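Local atomic coordinates of beta-n-acetylhexosaminidase (Streptococcus pneumoniae, PDB entry 4AZG), a protein that removes terminal, non-reducing beta-linked N-acetylhexosamine residues from glycans by hydrolysis, as a family 20 glycoside hydrolase with a TIM-barrel catalytic domain. Residues W280-G285 with L327-D332. Sequence-based numbering, arbitrary orientation.
Sequences WYYILG and LSIWAD. With OAN (O-(2-acetamido-2-deoxy D-glucopyranosylidene) amino-N-phenylcarbamate), chain C.
Trp-330, at the C-terminal end of strand 322-330, turns the edge of its indole onto the ring of Tyr-281, which immediately precedes the short parallel strand 282-283 beside it; both lie in the TIM-barrel domain, and together they form part of the sugar subsite of this family 20 hexosaminidase. The pair is T-shaped: NE1 of Trp-330 lies 3.1 Å above the plane of the Tyr-281 ring, over its centre, and the planes are 61° apart. The inhibitor, a carbamate of an N-acetylglucosamine-derived oxime, contacts both rings. Tyr-281 OH donates a 2.6 Å hydrogen bond to the acetamido oxygen, the ligand atom OAN, while the sugar ring rests on one face of the Trp-330 indole, with CAE 3.6 Å above it. Asp-332 holds the other side of the sugar by two short bonds, OD1 accepting from OAK at 2.6 Å and OD2 from OAM at 2.7 Å; Arg-20, Asp-183 and Glu-184 also bind the ligand. Ile-283 backs this grip, its CG2, anti to the backbone N, meeting CB of Asp-332 while CG1 touches ligand carbon CAF.

Behind this first shell, strands 282-283 and 322-330 run parallel, Tyr-282 paired with Ile-329 and Ile-283 with Trp-330. Tyr-282 N bonds to Ser-328 O, Trp-330 N to Tyr-282 O at a nearly straight 175°, and Leu-284 N to Trp-330 O. Ile-283 and Trp-330 project from the ligand side of the sheet, whereas Tyr-282 and Ile-329 project from the other, where helices 295-304 and 340-352 pack on Tyr-282. There CD2 of Leu-284 meets CG2 of Ile-329, their side chains crossing at about a right angle. The phenol of Tyr-282 is satisfied by Glu-342 and closes the turn after the strand: its OH accepts a hydrogen bond from the backbone N-H of Gly-285, N to OH 3.1 Å.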
ATOM      1  N   TRP A 280      -1.509  -9.634 -10.576  1.00 12.48           N
ATOM      2  CA  TRP A 280      -2.648  -9.675  -9.662  1.00 12.05           C
ATOM      3  C   TRP A 280      -3.479  -8.422  -9.639  1.00 12.05           C
ATOM      4  O   TRP A 280      -4.471  -8.365  -8.911  1.00 11.75           O
ATOM      5  CB  TRP A 280      -2.212 -10.045  -8.237  1.00 11.52           C
ATOM      6  CG  TRP A 280      -1.442 -11.335  -8.156  1.00 11.21           C
ATOM      7  CD1 TRP A 280      -1.720 -12.543  -8.806  1.00 11.15           C
ATOM      8  CD2 TRP A 280      -0.239 -11.595  -7.372  1.00 10.92           C
ATOM      9  NE1 TRP A 280      -0.783 -13.487  -8.498  1.00 10.97           N
ATOM     10  CE2 TRP A 280       0.137 -12.982  -7.644  1.00 10.94           C
ATOM     11  CE3 TRP A 280       0.559 -10.833  -6.533  1.00 10.95           C
ATOM     12  CZ2 TRP A 280       1.249 -13.570  -7.064  1.00 10.83           C
ATOM     13  CZ3 TRP A 280       1.684 -11.437  -5.963  1.00 10.92           C
ATOM     14  CH2 TRP A 280       2.008 -12.777  -6.219  1.00 10.79           C
ATOM     15  N   TYR A 281      -3.084  -7.403 -10.410  1.00 12.30           N
ATOM     16  CA  TYR A 281      -3.824  -6.132 -10.471  1.00 12.56           C
ATOM     17  C   TYR A 281      -5.299  -6.282 -10.887  1.00 12.91           C
ATOM     18  O   TYR A 281      -5.636  -7.062 -11.784  1.00 13.20           O
ATOM     19  CB  TYR A 281      -3.143  -5.168 -11.439  1.00 12.57           C
ATOM     20  CG  TYR A 281      -1.948  -4.435 -10.886  1.00 12.54           C
ATOM     21  CD1 TYR A 281      -1.327  -4.852  -9.693  1.00 12.58           C
ATOM     22  CD2 TYR A 281      -1.408  -3.348 -11.566  1.00 12.21           C
ATOM     23  CE1 TYR A 281      -0.225  -4.175  -9.192  1.00 12.48           C
ATOM     24  CE2 TYR A 281      -0.299  -2.664 -11.073  1.00 12.24           C
ATOM     25  CZ  TYR A 281       0.283  -3.080  -9.887  1.00 12.39           C
ATOM     26  OH  TYR A 281       1.384  -2.423  -9.390  1.00 12.41           O
ATOM     27  N   TYR A 282      -6.172  -5.542 -10.215  1.00 13.35           N
ATOM     28  CA  TYR A 282      -7.538  -5.345 -10.671  1.00 13.50           C
ATOM     29  C   TYR A 282      -7.886  -3.859 -10.598  1.00 13.69           C
ATOM     30  O   TYR A 282      -7.717  -3.225  -9.566  1.00 13.38           O
ATOM     31  CB  TYR A 282      -8.561  -6.220  -9.911  1.00 13.41           C
ATOM     32  CG  TYR A 282      -9.991  -5.841 -10.267  1.00 13.71           C
ATOM     33  CD1 TYR A 282     -10.432  -5.864 -11.603  1.00 14.14           C
ATOM     34  CD2 TYR A 282     -10.875  -5.383  -9.299  1.00 13.47           C
ATOM     35  CE1 TYR A 282     -11.718  -5.463 -11.947  1.00 13.99           C
ATOM     36  CE2 TYR A 282     -12.163  -4.988  -9.635  1.00 13.78           C
ATOM     37  CZ  TYR A 282     -12.580  -5.027 -10.958  1.00 14.20           C
ATOM     38  OH  TYR A 282     -13.861  -4.637 -11.292  1.00 13.91           O
ATOM     39  N   ILE A 283      -8.341  -3.307 -11.721  1.00 14.82           N
ATOM     40  CA  ILE A 283      -8.685  -1.888 -11.814  1.00 15.53           C
ATOM     41  C   ILE A 283     -10.201  -1.864 -11.816  1.00 16.18           C
ATOM     42  O   ILE A 283     -10.821  -2.520 -12.660  1.00 16.68           O
ATOM     43  CB  ILE A 283      -8.156  -1.255 -13.117  1.00 15.91           C
ATOM     44  CG1 ILE A 283      -6.640  -1.187 -13.104  1.00 16.41           C
ATOM     45  CG2 ILE A 283      -8.755   0.131 -13.388  1.00 15.47           C
ATOM     46  CD1 ILE A 283      -6.007  -1.998 -14.216  1.00 17.89           C
ATOM     47  N   LEU A 284     -10.816  -1.140 -10.880  1.00 15.97           N
ATOM     48  CA  LEU A 284     -12.272  -1.208 -10.777  1.00 16.02           C
ATOM     49  C   LEU A 284     -12.882  -0.898 -12.138  1.00 16.42           C
ATOM     50  O   LEU A 284     -12.498   0.096 -12.789  1.00 16.31           O
ATOM     51  CB  LEU A 284     -12.824  -0.246  -9.721  1.00 16.29           C
ATOM     52  CG  LEU A 284     -12.204  -0.192  -8.314  1.00 16.25           C
ATOM     53  CD1 LEU A 284     -12.844   0.950  -7.539  1.00 15.59           C
ATOM     54  CD2 LEU A 284     -12.375  -1.518  -7.588  1.00 15.88           C
ATOM     55  N   GLY A 285     -13.811  -1.757 -12.566  1.00 16.69           N
ATOM     56  CA  GLY A 285     -14.584  -1.545 -13.778  1.00 16.65           C
ATOM     57  C   GLY A 285     -13.929  -1.992 -15.075  1.00 17.80           C
ATOM     58  O   GLY A 285     -14.555  -1.912 -16.138  1.00 19.23           O
ATOM     59  N   LEU A 327      -1.516  -8.200  -3.302  1.00 11.94           N
ATOM     60  CA  LEU A 327      -2.500  -8.107  -4.401  1.00 11.73           C
ATOM     61  C   LEU A 327      -3.114  -6.694  -4.409  1.00 11.52           C
ATOM     62  O   LEU A 327      -3.487  -6.165  -3.354  1.00 11.18           O
ATOM     63  CB  LEU A 327      -3.587  -9.168  -4.229  1.00 12.13           C
ATOM     64  CG  LEU A 327      -4.674  -9.269  -5.293  1.00 12.60           C
ATOM     65  CD1 LEU A 327      -5.165 -10.712  -5.371  1.00 13.17           C
ATOM     66  CD2 LEU A 327      -5.818  -8.312  -5.003  1.00 12.37           C
ATOM     67  N   SER A 328      -3.230  -6.087  -5.589  1.00 11.04           N
ATOM     68  CA  SER A 328      -3.526  -4.679  -5.622  1.00 10.87           C
ATOM     69  C   SER A 328      -4.831  -4.365  -6.330  1.00 11.21           C
ATOM     70  O   SER A 328      -5.102  -4.859  -7.442  1.00 11.17           O
ATOM     71  CB  SER A 328      -2.350  -3.893  -6.235  1.00 10.85           C
ATOM     72  OG  SER A 328      -1.105  -4.298  -5.685  1.00 10.10           O
ATOM     73  N   ILE A 329      -5.631  -3.525  -5.675  1.00 11.33           N
ATOM     74  CA  ILE A 329      -6.895  -3.038  -6.223  1.00 11.25           C
ATOM     75  C   ILE A 329      -6.715  -1.553  -6.521  1.00 11.89           C
ATOM     76  O   ILE A 329      -6.456  -0.769  -5.600  1.00 12.44           O
ATOM     77  CB  ILE A 329      -8.045  -3.174  -5.203  1.00 10.81           C
ATOM     78  CG1 ILE A 329      -8.123  -4.596  -4.636  1.00 10.49           C
ATOM     79  CG2 ILE A 329      -9.363  -2.709  -5.816  1.00 10.51           C
ATOM     80  CD1 ILE A 329      -8.443  -5.696  -5.654  1.00 10.62           C
ATOM     81  N   TRP A 330      -6.876  -1.171  -7.789  1.00 11.98           N
ATOM     82  CA  TRP A 330      -6.642   0.201  -8.245  1.00 12.19           C
ATOM     83  C   TRP A 330      -7.909   0.865  -8.737  1.00 12.32           C
ATOM     84  O   TRP A 330      -8.885   0.197  -9.111  1.00 12.26           O
ATOM     85  CB  TRP A 330      -5.621   0.204  -9.364  1.00 12.32           C
ATOM     86  CG  TRP A 330      -4.289  -0.383  -8.971  1.00 12.72           C
ATOM     87  CD1 TRP A 330      -3.807  -1.657  -9.249  1.00 12.78           C
ATOM     88  CD2 TRP A 330      -3.211   0.280  -8.221  1.00 13.04           C
ATOM     89  NE1 TRP A 330      -2.545  -1.837  -8.724  1.00 13.13           N
ATOM     90  CE2 TRP A 330      -2.131  -0.705  -8.096  1.00 13.53           C
ATOM     91  CE3 TRP A 330      -3.054   1.530  -7.637  1.00 13.09           C
ATOM     92  CZ2 TRP A 330      -0.938  -0.408  -7.446  1.00 13.59           C
ATOM     93  CZ3 TRP A 330      -1.857   1.811  -6.982  1.00 13.39           C
ATOM     94  CH2 TRP A 330      -0.821   0.867  -6.895  1.00 13.45           C
ATOM     95  N   ALA A 331      -7.909   2.196  -8.746  1.00 12.16           N
ATOM     96  CA  ALA A 331      -9.104   2.940  -9.151  1.00 12.04           C
ATOM     97  C   ALA A 331      -8.787   3.991 -10.212  1.00 12.11           C
ATOM     98  O   ALA A 331      -9.259   5.122 -10.132  1.00 12.04           O
ATOM     99  CB  ALA A 331      -9.795   3.550  -7.940  1.00 11.64           C
ATOM    100  N   ASP A 332      -7.979   3.594 -11.201  1.00 12.57           N
ATOM    101  CA  ASP A 332      -7.618   4.425 -12.373  1.00 13.40           C
ATOM    102  C   ASP A 332      -8.740   5.333 -12.871  1.00 13.31           C
ATOM    103  O   ASP A 332      -8.515   6.514 -13.146  1.00 13.61           O
ATOM    104  CB  ASP A 332      -7.100   3.534 -13.513  1.00 13.86           C
ATOM    105  CG  ASP A 332      -5.836   2.788 -13.125  1.00 14.75           C
ATOM    106  OD1 ASP A 332      -5.669   2.473 -11.921  1.00 14.25           O
ATOM    107  OD2 ASP A 332      -4.989   2.535 -14.017  1.00 15.62           O
TER
HETATM  108  CAH OAN C2040       2.779   0.946  -9.144  1.00 13.93           C
HETATM  109  CAG OAN C2040       1.558   0.957 -10.071  1.00 14.38           C
HETATM  110  OAN OAN C2040       0.821  -0.035 -10.169  1.00 13.95           O
HETATM  111  NAI OAN C2040       1.358   2.131 -10.678  1.00 14.55           N
HETATM  112  CAB OAN C2040       0.240   2.424 -11.589  1.00 15.61           C
HETATM  113  CAC OAN C2040      -1.046   2.623 -10.757  1.00 15.33           C
HETATM  114  OAJ OAN C2040      -1.209   3.987 -10.322  1.00 14.70           O
HETATM  115  CAD OAN C2040      -2.272   2.113 -11.515  1.00 14.93           C
HETATM  116  OAK OAN C2040      -3.409   2.307 -10.699  1.00 14.59           O
HETATM  117  CAE OAN C2040      -2.105   0.620 -11.805  1.00 15.10           C
HETATM  118  CAF OAN C2040      -3.198  -0.024 -12.602  1.00 15.01           C
HETATM  119  OAM OAN C2040      -3.219   0.517 -13.920  1.00 15.65           O
HETATM  120  OAL OAN C2040      -0.992   0.376 -12.630  1.00 15.82           O
HETATM  121  CAA OAN C2040       0.052   1.292 -12.627  1.00 17.41           C
HETATM  122  NAY OAN C2040       0.947   1.144 -13.609  1.00 20.74           N
HETATM  123  OAQ OAN C2040       0.648   0.132 -14.496  1.00 24.76           O
HETATM  124  CAP OAN C2040       1.296   0.253 -15.690  1.00 26.51           C
HETATM  125  OAR OAN C2040       1.427  -0.727 -16.427  1.00 28.85           O
HETATM  126  NAO OAN C2040       1.776   1.466 -15.980  1.00 28.84           N
HETATM  127  CAS OAN C2040       2.510   1.800 -17.057  1.00 31.82           C
HETATM  128  CAT OAN C2040       3.852   2.177 -16.844  1.00 30.30           C
HETATM  129  CAU OAN C2040       4.673   2.541 -17.905  1.00 29.14           C
HETATM  130  CAV OAN C2040       4.141   2.543 -19.191  1.00 31.62           C
HETATM  131  CAW OAN C2040       2.800   2.175 -19.424  1.00 33.59           C
HETATM  132  CAX OAN C2040       1.971   1.798 -18.358  1.00 33.01           C